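Local atomic coordinates of peptidase M16 inactive domain family protein (Pseudomonas fluorescens, PDB entry 3GWB), a protein that is of unknown specific function but is an inactive-domain member of the M16 metallopeptidase family and may have hydrolase activity. Residues 372-375 and 376-380; 382-385 and 386-390; 269-272 and 273-276; 393-396 and 397-401. All blocks are in the same frame, centred on the assembly; numbering follows the deposited sequence.

Interaction 1: residues 372-375 and 376-380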
ATOM      1  N   LEU A 372      -5.058   4.661  22.199  1.00 13.26           N
ATOM      2  CA  LEU A 372      -5.933   4.074  23.215  1.00 12.38           C
ATOM      3  C   LEU A 372      -5.809   2.557  23.215  1.00 12.59           C
ATOM      4  O   LEU A 372      -5.808   1.917  24.273  1.00 12.90           O
ATOM      5  CB  LEU A 372      -7.394   4.452  22.959  1.00 10.98           C
ATOM      6  CG  LEU A 372      -7.828   5.893  23.227  1.00 12.21           C
ATOM      7  CD1 LEU A 372      -9.362   5.963  23.185  1.00 13.13           C
ATOM      8  CD2 LEU A 372      -7.332   6.338  24.601  1.00 14.59           C
ATOM      9  N   GLY A 373      -5.718   1.983  22.018  1.00 12.36           N
ATOM     10  CA  GLY A 373      -5.580   0.545  21.901  1.00 13.34           C
ATOM     11  C   GLY A 373      -4.300   0.087  22.571  1.00 12.62           C
ATOM     12  O   GLY A 373      -4.300  -0.895  23.312  1.00 14.21           O
ATOM     13  N   ALA A 374      -3.207   0.802  22.314  1.00 11.78           N
ATOM     14  CA  ALA A 374      -1.919   0.461  22.909  1.00 12.59           C
ATOM     15  C   ALA A 374      -1.963   0.670  24.421  1.00 10.25           C
ATOM     16  O   ALA A 374      -1.402  -0.120  25.175  1.00 11.12           O
ATOM     17  CB  ALA A 374      -0.809   1.311  22.298  1.00 10.37           C
HETATM   18  N   MSE A 375      -2.630   1.733  24.860  1.00 10.81           N
HETATM   19  CA  MSE A 375      -2.745   2.013  26.289  1.00 10.84           C
HETATM   20  C   MSE A 375      -3.427   0.837  26.983  1.00 10.84           C
HETATM   21  O   MSE A 375      -2.955   0.350  28.020  1.00 12.41           O
HETATM   22  CB  MSE A 375      -3.551   3.301  26.519  1.00 12.13           C
HETATM   23  CG  MSE A 375      -2.779   4.602  26.214  1.00 12.78           C
HETATM   24 SE   MSE A 375      -3.821   6.109  26.154  1.00 12.59          SE
HETATM   25  CE  MSE A 375      -4.573   6.078  27.756  1.00 13.53           C
ATOM     26  N   GLY A 376      -4.529   0.372  26.401  1.00  9.79           N
ATOM     27  CA  GLY A 376      -5.258  -0.736  26.988  1.00 10.75           C
ATOM     28  C   GLY A 376      -4.539  -2.067  26.910  1.00 10.68           C
ATOM     29  O   GLY A 376      -4.495  -2.818  27.886  1.00 11.34           O
ATOM     30  N   PHE A 377      -3.968  -2.354  25.747  1.00 11.53           N
ATOM     31  CA  PHE A 377      -3.265  -3.607  25.531  1.00 13.88           C
ATOM     32  C   PHE A 377      -2.031  -3.747  26.410  1.00 13.89           C
ATOM     33  O   PHE A 377      -1.768  -4.818  26.948  1.00 13.11           O
ATOM     34  CB  PHE A 377      -2.846  -3.743  24.070  1.00 12.94           C
ATOM     35  CG  PHE A 377      -2.334  -5.112  23.712  1.00 13.74           C
ATOM     36  CD1 PHE A 377      -3.221  -6.147  23.443  1.00 15.54           C
ATOM     37  CD2 PHE A 377      -0.968  -5.378  23.699  1.00 11.91           C
ATOM     38  CE1 PHE A 377      -2.751  -7.421  23.123  1.00 16.61           C
ATOM     39  CE2 PHE A 377      -0.489  -6.649  23.384  1.00 15.52           C
ATOM     40  CZ  PHE A 377      -1.379  -7.677  23.111  1.00 13.08           C
ATOM     41  N   TYR A 378      -1.282  -2.659  26.564  1.00 13.55           N
ATOM     42  CA  TYR A 378      -0.061  -2.688  27.364  1.00 15.56           C
ATOM     43  C   TYR A 378      -0.216  -2.164  28.787  1.00 16.65           C
ATOM     44  O   TYR A 378       0.775  -1.989  29.502  1.00 19.20           O
ATOM     45  CB  TYR A 378       1.028  -1.904  26.636  1.00 13.20           C
ATOM     46  CG  TYR A 378       1.397  -2.521  25.315  1.00 13.18           C
ATOM     47  CD1 TYR A 378       2.037  -3.760  25.264  1.00 13.94           C
ATOM     48  CD2 TYR A 378       1.098  -1.883  24.114  1.00 13.56           C
ATOM     49  CE1 TYR A 378       2.374  -4.346  24.060  1.00 14.00           C
ATOM     50  CE2 TYR A 378       1.434  -2.464  22.894  1.00 16.41           C
ATOM     51  CZ  TYR A 378       2.073  -3.696  22.878  1.00 14.66           C
ATOM     52  OH  TYR A 378       2.415  -4.288  21.687  1.00 18.70           O
ATOM     53  N   ASN A 379      -1.456  -1.921  29.191  1.00 16.49           N
ATOM     54  CA  ASN A 379      -1.756  -1.410  30.521  1.00 17.70           C
ATOM     55  C   ASN A 379      -0.944  -0.171  30.877  1.00 17.91           C
ATOM     56  O   ASN A 379      -0.256  -0.147  31.899  1.00 19.15           O
ATOM     57  CB  ASN A 379      -1.518  -2.492  31.571  1.00 20.10           C
ATOM     58  CG  ASN A 379      -2.413  -3.691  31.376  1.00 19.93           C
ATOM     59  OD1 ASN A 379      -3.630  -3.559  31.272  1.00 26.06           O
ATOM     60  ND2 ASN A 379      -1.816  -4.870  31.326  1.00 19.72           N
ATOM     61  N   LEU A 380      -1.020   0.852  30.030  1.00 15.27           N
ATOM     62  CA  LEU A 380      -0.316   2.103  30.280  1.00 17.21           C
ATOM     63  C   LEU A 380      -1.250   2.979  31.109  1.00 18.45           C
ATOM     64  O   LEU A 380      -2.467   2.804  31.066  1.00 19.31           O
ATOM     65  CB  LEU A 380       0.015   2.801  28.957  1.00 15.68           C
ATOM     66  CG  LEU A 380       0.839   1.952  27.983  1.00 15.52           C
ATOM     67  CD1 LEU A 380       1.066   2.735  26.701  1.00 13.76           C
ATOM     68  CD2 LEU A 380       2.169   1.554  28.623  1.00 13.76           C
TER
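L380 folds back over M375 where helix 365-377 runs out, and its side chain lies along the last turn. Starting from the backbone, L380 CB sits 3.9 Å from M375 CA, and CG stays over the same alpha carbon. At the tip, CD1 keeps that contact and also faces the CG methylene of M375, a selenomethionine, 4.3 Å away. With CG beside its own backbone N (chi1 -57°), the leucine is carried back along the chain.

The backbone does the rest. L380 N donates to M375 O at 2.8 Å, in the carbonyl plane and on a lone pair, a six-to-one bond. Inside it, N379 N makes a weak bond to G376 O, and N379 itself adopts left-handed backbone angles. Together with the M375-L380 apolar contact this fits a Schellman motif. Just before it, Y378 N is bonded to A374 O at 2.9 Å; the same oxygen lies 3.2 Å from Y378 CD2, at the ring's edge and near its plane. F377 CD2 stands 3.5 Å above one face of the Y378 ring. The phenol end leaves the turn, and Y378 OH is hydrogen-bonded to D93.

Around this helix end, L372 packs on strands 24-29 and 197-203, while M375 reaches L26 of the former strand and Y384 and L385 of helix 384-394.

Interaction 2: residues 382-385 and 386-390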
ATOM      1  N   LEU A 382      -3.766   5.792  32.510  1.00 19.17           N
ATOM      2  CA  LEU A 382      -4.847   6.482  31.826  1.00 22.15           C
ATOM      3  C   LEU A 382      -4.426   7.862  31.306  1.00 22.68           C
ATOM      4  O   LEU A 382      -4.974   8.360  30.323  1.00 24.73           O
ATOM      5  CB  LEU A 382      -6.039   6.626  32.765  1.00 23.03           C
ATOM      6  CG  LEU A 382      -7.362   6.915  32.070  1.00 25.42           C
ATOM      7  CD1 LEU A 382      -7.723   5.737  31.185  1.00 25.22           C
ATOM      8  CD2 LEU A 382      -8.441   7.159  33.110  1.00 27.16           C
ATOM      9  N   SER A 383      -3.446   8.468  31.966  1.00 22.81           N
ATOM     10  CA  SER A 383      -2.959   9.786  31.574  1.00 23.20           C
ATOM     11  C   SER A 383      -1.715   9.682  30.704  1.00 23.91           C
ATOM     12  O   SER A 383      -0.967  10.648  30.565  1.00 23.33           O
ATOM     13  CB  SER A 383      -2.630  10.606  32.820  1.00 25.04           C
ATOM     14  OG  SER A 383      -1.666   9.932  33.615  1.00 25.25           O
ATOM     15  N   TYR A 384      -1.502   8.510  30.115  1.00 23.65           N
ATOM     16  CA  TYR A 384      -0.331   8.281  29.276  1.00 25.44           C
ATOM     17  C   TYR A 384      -0.083   9.363  28.226  1.00 25.51           C
ATOM     18  O   TYR A 384       1.035   9.852  28.077  1.00 24.81           O
ATOM     19  CB  TYR A 384      -0.440   6.934  28.564  1.00 25.21           C
ATOM     20  CG  TYR A 384       0.767   6.644  27.710  1.00 27.08           C
ATOM     21  CD1 TYR A 384       1.979   6.271  28.292  1.00 28.34           C
ATOM     22  CD2 TYR A 384       0.721   6.800  26.325  1.00 27.96           C
ATOM     23  CE1 TYR A 384       3.113   6.068  27.524  1.00 29.25           C
ATOM     24  CE2 TYR A 384       1.858   6.599  25.542  1.00 29.64           C
ATOM     25  CZ  TYR A 384       3.050   6.234  26.151  1.00 30.60           C
ATOM     26  OH  TYR A 384       4.185   6.044  25.396  1.00 33.69           O
ATOM     27  N   LEU A 385      -1.122   9.722  27.487  1.00 27.52           N
ATOM     28  CA  LEU A 385      -0.982  10.730  26.447  1.00 29.18           C
ATOM     29  C   LEU A 385      -0.388  12.023  26.993  1.00 29.68           C
ATOM     30  O   LEU A 385       0.656  12.486  26.520  1.00 27.90           O
ATOM     31  CB  LEU A 385      -2.342  11.018  25.809  1.00 29.69           C
ATOM     32  CG  LEU A 385      -3.016   9.819  25.136  1.00 30.71           C
ATOM     33  CD1 LEU A 385      -4.372  10.241  24.580  1.00 30.81           C
ATOM     34  CD2 LEU A 385      -2.119   9.284  24.031  1.00 31.14           C
ATOM     35  N   GLU A 386      -1.055  12.599  27.990  1.00 29.63           N
ATOM     36  CA  GLU A 386      -0.600  13.845  28.591  1.00 30.59           C
ATOM     37  C   GLU A 386       0.796  13.706  29.187  1.00 28.95           C
ATOM     38  O   GLU A 386       1.615  14.619  29.080  1.00 28.56           O
ATOM     39  CB  GLU A 386      -1.571  14.304  29.684  1.00 33.98           C
ATOM     40  CG  GLU A 386      -3.035  14.319  29.263  1.00 38.82           C
ATOM     41  CD  GLU A 386      -3.714  12.976  29.477  1.00 42.94           C
ATOM     42  OE1 GLU A 386      -3.787  12.531  30.645  1.00 45.20           O
ATOM     43  OE2 GLU A 386      -4.174  12.370  28.483  1.00 43.40           O
ATOM     44  N   ASP A 387       1.070  12.564  29.809  1.00 26.42           N
ATOM     45  CA  ASP A 387       2.371  12.339  30.422  1.00 26.25           C
ATOM     46  C   ASP A 387       3.482  12.245  29.386  1.00 25.11           C
ATOM     47  O   ASP A 387       4.605  12.689  29.631  1.00 24.72           O
ATOM     48  CB  ASP A 387       2.365  11.062  31.269  1.00 27.30           C
ATOM     49  CG  ASP A 387       1.314  11.089  32.367  1.00 31.79           C
ATOM     50  OD1 ASP A 387       1.061  12.179  32.930  1.00 34.04           O
ATOM     51  OD2 ASP A 387       0.750  10.015  32.675  1.00 33.31           O
ATOM     52  N   PHE A 388       3.175  11.661  28.233  1.00 22.84           N
ATOM     53  CA  PHE A 388       4.175  11.518  27.188  1.00 23.01           C
ATOM     54  C   PHE A 388       4.671  12.879  26.704  1.00 23.60           C
ATOM     55  O   PHE A 388       5.873  13.084  26.539  1.00 21.49           O
ATOM     56  CB  PHE A 388       3.613  10.723  26.008  1.00 20.44           C
ATOM     57  CG  PHE A 388       4.615  10.484  24.925  1.00 20.51           C
ATOM     58  CD1 PHE A 388       5.592   9.502  25.067  1.00 19.28           C
ATOM     59  CD2 PHE A 388       4.623  11.280  23.786  1.00 20.03           C
ATOM     60  CE1 PHE A 388       6.571   9.326  24.091  1.00 21.23           C
ATOM     61  CE2 PHE A 388       5.596  11.113  22.807  1.00 21.63           C
ATOM     62  CZ  PHE A 388       6.571  10.134  22.957  1.00 19.30           C
HETATM   63  N   MSE A 389       3.744  13.804  26.474  1.00 26.26           N
HETATM   64  CA  MSE A 389       4.102  15.146  26.016  1.00 29.28           C
HETATM   65  C   MSE A 389       4.911  15.893  27.056  1.00 29.38           C
HETATM   66  O   MSE A 389       5.973  16.432  26.759  1.00 30.36           O
HETATM   67  CB  MSE A 389       2.853  15.967  25.704  1.00 33.31           C
HETATM   68  CG  MSE A 389       2.370  15.855  24.277  1.00 38.17           C
HETATM   69 SE   MSE A 389       1.894  14.185  23.862  1.00 46.65          SE
HETATM   70  CE  MSE A 389       1.809  14.277  22.048  1.00 44.72           C
ATOM     71  N   ARG A 390       4.393  15.932  28.275  1.00 30.07           N
ATOM     72  CA  ARG A 390       5.065  16.625  29.363  1.00 31.25           C
ATOM     73  C   ARG A 390       6.494  16.118  29.512  1.00 31.23           C
ATOM     74  O   ARG A 390       7.446  16.891  29.413  1.00 30.51           O
ATOM     75  CB  ARG A 390       4.301  16.420  30.675  1.00 33.44           C
ATOM     76  CG  ARG A 390       4.801  17.292  31.818  1.00 35.94           C
ATOM     77  CD  ARG A 390       4.037  17.047  33.116  1.00 38.84           C
ATOM     78  NE  ARG A 390       4.248  15.699  33.635  1.00 40.65           N
ATOM     79  CZ  ARG A 390       3.335  14.735  33.606  1.00 40.79           C
ATOM     80  NH1 ARG A 390       2.138  14.969  33.083  1.00 41.28           N
ATOM     81  NH2 ARG A 390       3.622  13.536  34.096  1.00 41.32           N
TER
HETATM   82  O   HOH W   1      -3.644   9.673  28.329  1.00 38.95           O
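S383 and D387 make the tight part of this contact, one turn apart at the start of helix 384-394. S383 OG donates to D387 OD2 at 2.6 Å, arriving on the syn side and 25° out of the carboxylate plane. D387 N returns a bond to S383 O at 2.9 Å. R390 grips the other oxygen, OD1, end-on with two nitrogens: NH1 at 3.0 Å on the anti lone pair and NH2 from above the carboxylate plane. Both carboxylate oxygens are thus engaged, with D387 CG beside its backbone N (chi1 -58°) to face the serine. Without the carboxylate, as with an alanine here, R390 would probably lose its mate and the S383 hydroxyl be set free to turn.

E386 bends at chi2 (87°) back toward the chain start, bringing OE1 within 3.1 Å of S383 CB. Its OE2 takes a bond from a water that also donates to L382 O and accepts from L385 N.

The inward face is packed too. Y384 and F388 lie side by side, pointing the same way, with Y384 OH 3.7 Å from F388 CD1, and both rest on Y266 of helix 266-277; that hydroxyl bonds R261. Y384 and L385 also turn to M375 of helix 365-377. The loose side, toward solvent, holds L382, M389 and the R390 guanidinium, and there M389 N reaches L385 O only weakly.

This is a helix N-terminus whose N-cap serine makes no capping bond with its side chain: the water meets the L385 N-H instead, and acidic residues occupy the first turns, where the helix dipole would be expected to stabilise them.

Interaction 3: residues 269-272 and 273-276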
ATOM      1  N   VAL A 269      13.956   7.163  25.501  1.00 17.87           N
ATOM      2  CA  VAL A 269      14.599   6.412  24.418  1.00 17.54           C
ATOM      3  C   VAL A 269      13.988   6.747  23.069  1.00 16.05           C
ATOM      4  O   VAL A 269      14.650   6.637  22.039  1.00 16.42           O
ATOM      5  CB  VAL A 269      14.522   4.875  24.635  1.00 17.54           C
ATOM      6  CG1 VAL A 269      15.174   4.509  25.958  1.00 17.15           C
ATOM      7  CG2 VAL A 269      13.084   4.404  24.583  1.00 17.90           C
ATOM      8  N   SER A 270      12.726   7.161  23.072  1.00 15.23           N
ATOM      9  CA  SER A 270      12.070   7.522  21.822  1.00 16.56           C
ATOM     10  C   SER A 270      12.720   8.789  21.280  1.00 14.56           C
ATOM     11  O   SER A 270      13.009   8.886  20.090  1.00 15.55           O
ATOM     12  CB  SER A 270      10.576   7.755  22.042  1.00 18.88           C
ATOM     13  OG  SER A 270       9.956   6.579  22.533  1.00 22.67           O
ATOM     14  N   LEU A 271      12.962   9.756  22.159  1.00 12.43           N
ATOM     15  CA  LEU A 271      13.579  11.007  21.736  1.00 11.78           C
ATOM     16  C   LEU A 271      15.048  10.776  21.372  1.00 11.55           C
ATOM     17  O   LEU A 271      15.568  11.363  20.421  1.00  9.87           O
ATOM     18  CB  LEU A 271      13.471  12.046  22.848  1.00 14.97           C
ATOM     19  CG  LEU A 271      13.795  13.477  22.430  1.00 13.98           C
ATOM     20  CD1 LEU A 271      12.626  14.068  21.629  1.00 14.10           C
ATOM     21  CD2 LEU A 271      14.055  14.300  23.677  1.00 16.78           C
ATOM     22  N   GLY A 272      15.708   9.904  22.122  1.00 10.64           N
ATOM     23  CA  GLY A 272      17.101   9.603  21.836  1.00 12.04           C
ATOM     24  C   GLY A 272      17.218   8.923  20.482  1.00 13.08           C
ATOM     25  O   GLY A 272      18.140   9.197  19.715  1.00 11.59           O
ATOM     26  N   ASN A 273      16.271   8.037  20.181  1.00 13.20           N
ATOM     27  CA  ASN A 273      16.288   7.337  18.905  1.00 14.72           C
ATOM     28  C   ASN A 273      15.981   8.292  17.772  1.00 14.40           C
ATOM     29  O   ASN A 273      16.550   8.179  16.693  1.00 13.51           O
ATOM     30  CB  ASN A 273      15.269   6.200  18.878  1.00 13.58           C
ATOM     31  CG  ASN A 273      15.220   5.518  17.533  1.00 17.00           C
ATOM     32  OD1 ASN A 273      14.347   5.796  16.706  1.00 18.78           O
ATOM     33  ND2 ASN A 273      16.183   4.643  17.288  1.00 16.75           N
ATOM     34  N   GLN A 274      15.067   9.221  18.015  1.00 15.75           N
ATOM     35  CA  GLN A 274      14.701  10.201  16.998  1.00 17.57           C
ATOM     36  C   GLN A 274      15.942  10.953  16.523  1.00 16.11           C
ATOM     37  O   GLN A 274      16.151  11.123  15.322  1.00 15.44           O
ATOM     38  CB  GLN A 274      13.669  11.191  17.557  1.00 21.42           C
ATOM     39  CG  GLN A 274      12.269  10.604  17.742  1.00 29.27           C
ATOM     40  CD  GLN A 274      11.313  11.561  18.453  1.00 32.04           C
ATOM     41  OE1 GLN A 274      11.255  12.749  18.132  1.00 35.07           O
ATOM     42  NE2 GLN A 274      10.553  11.039  19.417  1.00 34.04           N
ATOM     43  N   ILE A 275      16.767  11.384  17.474  1.00 14.97           N
ATOM     44  CA  ILE A 275      17.994  12.123  17.176  1.00 15.29           C
ATOM     45  C   ILE A 275      19.031  11.260  16.452  1.00 15.31           C
ATOM     46  O   ILE A 275      19.761  11.733  15.572  1.00 16.24           O
ATOM     47  CB  ILE A 275      18.628  12.670  18.480  1.00 16.43           C
ATOM     48  CG1 ILE A 275      17.656  13.643  19.161  1.00 13.21           C
ATOM     49  CG2 ILE A 275      19.965  13.341  18.174  1.00 15.05           C
ATOM     50  CD1 ILE A 275      18.068  14.045  20.577  1.00 15.35           C
ATOM     51  N   LEU A 276      19.095   9.991  16.829  1.00 14.29           N
ATOM     52  CA  LEU A 276      20.044   9.059  16.232  1.00 14.73           C
ATOM     53  C   LEU A 276      19.691   8.615  14.813  1.00 13.03           C
ATOM     54  O   LEU A 276      20.531   8.681  13.918  1.00  9.89           O
ATOM     55  CB  LEU A 276      20.181   7.821  17.122  1.00 12.53           C
ATOM     56  CG  LEU A 276      20.977   6.629  16.581  1.00 15.28           C
ATOM     57  CD1 LEU A 276      22.416   7.019  16.332  1.00 15.90           C
ATOM     58  CD2 LEU A 276      20.910   5.486  17.596  1.00 16.26           C
TER
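Helix 266-277 of the inactive domain carries this contact, a turn in which Q274 reaches back to S270 and L271. Q274 N donates to S270 O at 2.9 Å, and the side chain of the same glutamine then returns to that oxygen. CG, beside the backbone N (chi1 -73°), passes 3.0 Å from S270 O, the chain runs on extended, and NE2 adds a weak bond to it at 3.3 Å. One carbonyl oxygen therefore takes a main-chain and a side-chain N-H. The other end of the amide, OE1, comes 4.0 Å from L271 CD1, where the two side chains cross obliquely. Cutting the glutamine back to an alanine is likely to cost S270 O its second donor and open a gap beside the L271 methyl.

The remaining bonds are regular helical ones, N273 N to V269 O at 2.8 Å and L276 N to G272 O at 3.1 Å. I275 N donates to L271 O at 3.2 Å, and I275 CG1 lies 3.3 Å from the same oxygen. S270 OG is taken up by Y266 O, and G272 O receives a further weak bond from Y337 OH.

With no side chain at G272, V400 CG1 can come up to its CA. V269 and L276 touch strand 299-303, while L271 and I275 meet helix 344-356: a mostly buried helix sandwiched between sheet and helices in an alpha/beta domain.

Interaction 4: residues 393-396 and 397-401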
ATOM      1  N   GLN A 393       8.962  16.827  26.341  1.00 30.88           N
ATOM      2  CA  GLN A 393       9.410  18.213  26.294  1.00 32.44           C
ATOM      3  C   GLN A 393      10.335  18.603  27.453  1.00 31.93           C
ATOM      4  O   GLN A 393      11.023  19.616  27.380  1.00 31.86           O
ATOM      5  CB  GLN A 393       8.202  19.156  26.276  1.00 33.50           C
ATOM      6  CG  GLN A 393       7.313  19.030  25.045  1.00 36.74           C
ATOM      7  CD  GLN A 393       8.067  19.265  23.748  1.00 39.18           C
ATOM      8  OE1 GLN A 393       8.780  20.259  23.602  1.00 41.07           O
ATOM      9  NE2 GLN A 393       7.906  18.351  22.794  1.00 39.51           N
ATOM     10  N   GLU A 394      10.363  17.801  28.512  1.00 31.87           N
ATOM     11  CA  GLU A 394      11.197  18.115  29.668  1.00 31.79           C
ATOM     12  C   GLU A 394      12.522  17.361  29.789  1.00 30.23           C
ATOM     13  O   GLU A 394      13.336  17.664  30.668  1.00 28.67           O
ATOM     14  CB  GLU A 394      10.378  17.928  30.947  1.00 33.59           C
ATOM     15  CG  GLU A 394       9.400  19.070  31.190  1.00 37.73           C
ATOM     16  CD  GLU A 394       8.458  18.814  32.350  1.00 40.62           C
ATOM     17  OE1 GLU A 394       8.911  18.281  33.388  1.00 41.13           O
ATOM     18  OE2 GLU A 394       7.262  19.161  32.225  1.00 41.60           O
ATOM     19  N   LEU A 395      12.744  16.390  28.910  1.00 27.83           N
ATOM     20  CA  LEU A 395      13.977  15.610  28.948  1.00 25.88           C
ATOM     21  C   LEU A 395      15.229  16.458  28.739  1.00 24.53           C
ATOM     22  O   LEU A 395      15.221  17.426  27.979  1.00 24.45           O
ATOM     23  CB  LEU A 395      13.935  14.511  27.885  1.00 24.75           C
ATOM     24  CG  LEU A 395      12.917  13.402  28.136  1.00 25.14           C
ATOM     25  CD1 LEU A 395      12.816  12.506  26.914  1.00 26.71           C
ATOM     26  CD2 LEU A 395      13.337  12.605  29.369  1.00 24.71           C
ATOM     27  N   THR A 396      16.304  16.082  29.425  1.00 22.59           N
ATOM     28  CA  THR A 396      17.578  16.782  29.303  1.00 20.01           C
ATOM     29  C   THR A 396      18.563  15.883  28.556  1.00 20.01           C
ATOM     30  O   THR A 396      18.354  14.674  28.442  1.00 16.93           O
ATOM     31  CB  THR A 396      18.177  17.120  30.685  1.00 19.95           C
ATOM     32  OG1 THR A 396      18.366  15.912  31.432  1.00 19.19           O
ATOM     33  CG2 THR A 396      17.256  18.052  31.464  1.00 20.65           C
ATOM     34  N   VAL A 397      19.633  16.475  28.037  1.00 21.08           N
ATOM     35  CA  VAL A 397      20.645  15.711  27.317  1.00 21.43           C
ATOM     36  C   VAL A 397      21.188  14.589  28.198  1.00 22.08           C
ATOM     37  O   VAL A 397      21.457  13.482  27.723  1.00 21.31           O
ATOM     38  CB  VAL A 397      21.809  16.618  26.876  1.00 22.16           C
ATOM     39  CG1 VAL A 397      22.954  15.773  26.337  1.00 23.32           C
ATOM     40  CG2 VAL A 397      21.324  17.591  25.816  1.00 22.08           C
ATOM     41  N   GLU A 398      21.339  14.883  29.487  1.00 22.59           N
ATOM     42  CA  GLU A 398      21.848  13.914  30.446  1.00 23.62           C
ATOM     43  C   GLU A 398      20.884  12.741  30.626  1.00 21.81           C
ATOM     44  O   GLU A 398      21.311  11.592  30.694  1.00 22.86           O
ATOM     45  CB  GLU A 398      22.104  14.594  31.800  1.00 26.71           C
ATOM     46  CG  GLU A 398      20.837  15.011  32.547  1.00 34.93           C
ATOM     47  CD  GLU A 398      21.109  15.924  33.739  1.00 38.27           C
ATOM     48  OE1 GLU A 398      21.961  15.576  34.590  1.00 39.99           O
ATOM     49  OE2 GLU A 398      20.462  16.991  33.825  1.00 38.69           O
ATOM     50  N   GLN A 399      19.586  13.033  30.702  1.00 20.53           N
ATOM     51  CA  GLN A 399      18.575  11.991  30.877  1.00 19.06           C
ATOM     52  C   GLN A 399      18.459  11.101  29.647  1.00 18.14           C
ATOM     53  O   GLN A 399      18.269   9.895  29.766  1.00 19.59           O
ATOM     54  CB  GLN A 399      17.211  12.612  31.176  1.00 20.38           C
ATOM     55  CG  GLN A 399      17.162  13.416  32.465  1.00 24.85           C
ATOM     56  CD  GLN A 399      15.828  14.105  32.654  1.00 25.44           C
ATOM     57  OE1 GLN A 399      15.348  14.805  31.765  1.00 26.65           O
ATOM     58  NE2 GLN A 399      15.222  13.911  33.817  1.00 28.47           N
ATOM     59  N   VAL A 400      18.553  11.697  28.464  1.00 16.16           N
ATOM     60  CA  VAL A 400      18.477  10.918  27.239  1.00 15.57           C
ATOM     61  C   VAL A 400      19.717  10.026  27.149  1.00 16.26           C
ATOM     62  O   VAL A 400      19.613   8.827  26.894  1.00 16.62           O
ATOM     63  CB  VAL A 400      18.395  11.839  26.005  1.00 14.79           C
ATOM     64  CG1 VAL A 400      18.542  11.019  24.716  1.00 17.11           C
ATOM     65  CG2 VAL A 400      17.066  12.587  26.013  1.00 14.03           C
ATOM     66  N   LYS A 401      20.892  10.605  27.376  1.00 15.68           N
ATOM     67  CA  LYS A 401      22.126   9.824  27.320  1.00 16.14           C
ATOM     68  C   LYS A 401      22.095   8.652  28.307  1.00 15.77           C
ATOM     69  O   LYS A 401      22.524   7.540  27.983  1.00 15.07           O
ATOM     70  CB  LYS A 401      23.334  10.722  27.611  1.00 15.85           C
ATOM     71  CG  LYS A 401      24.659   9.981  27.742  1.00 16.86           C
ATOM     72  CD  LYS A 401      25.790  10.950  28.054  1.00 20.05           C
ATOM     73  CE  LYS A 401      27.112  10.232  28.274  1.00 22.44           C
ATOM     74  NZ  LYS A 401      27.130   9.426  29.529  1.00 22.55           N
TER
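A capping box opens helix 397-407, formed by T396 at the N-cap and Q399 three residues on. T396 N donates to Q399 OE1 at 2.8 Å; the oxygen is met in its carbonyl plane, on a lone pair, though the N-H points to it at a bent 139°. In return Q399 N gives its hydrogen to T396 OG1 at 3.2 Å, a bond to be read with caution, since OG1 is modelled too close to a neighbour. On the threonine, chi1 59° turns OG1 toward the start of the helix. The glutamine answers by holding CG beside its own backbone N (chi1 -62°) and running extended, so that the amide lies against the N-cap residue. Each side chain thus faces the other's main-chain N-H, as a capping box requires, the OG1 half being less certain.

Behind the box the helix proper begins, with V400 N bonded to T396 O at 3.0 Å. L395, just before the cap, adds an apolar contact: its CB lies 4.1 Å from V400 CG2, the pairing of a hydrophobic staple across the first turn. L395 CD2 also comes 3.8 Å from Q399 OE1. E394, E398 and Q399 form the solvent side.

Below, L395 packs on A268 and L271 of helix 266-277, and V397 and V400 rest on L347 of helix 344-356 and on P342. From the same helix 344-356, K351 NZ bonds both Q393 O and L395 O, tying down the link between helices 384-394 and 397-407.

Along the chain the order is interaction 3, then 1, 2 and 4, the last three on consecutive helices, 365-377, 384-394 and 397-407. They form two touching pairs. Interactions 1 and 2, with centres about 12 Å apart, meet through helices 365-377 and 384-394; interactions 3 and 4, about 10 Å apart between centres, meet through helices 266-277 and 397-407. Helix 384-394 joins the pairs, its two ends belonging to interactions 2 and 4, about 17 Å apart between centres. Since helix 365-377 lies on the six-stranded sheet and helix 266-277 touches the five-stranded one, this C-terminal run of helices appears to bridge the two alpha/beta halves of the chain.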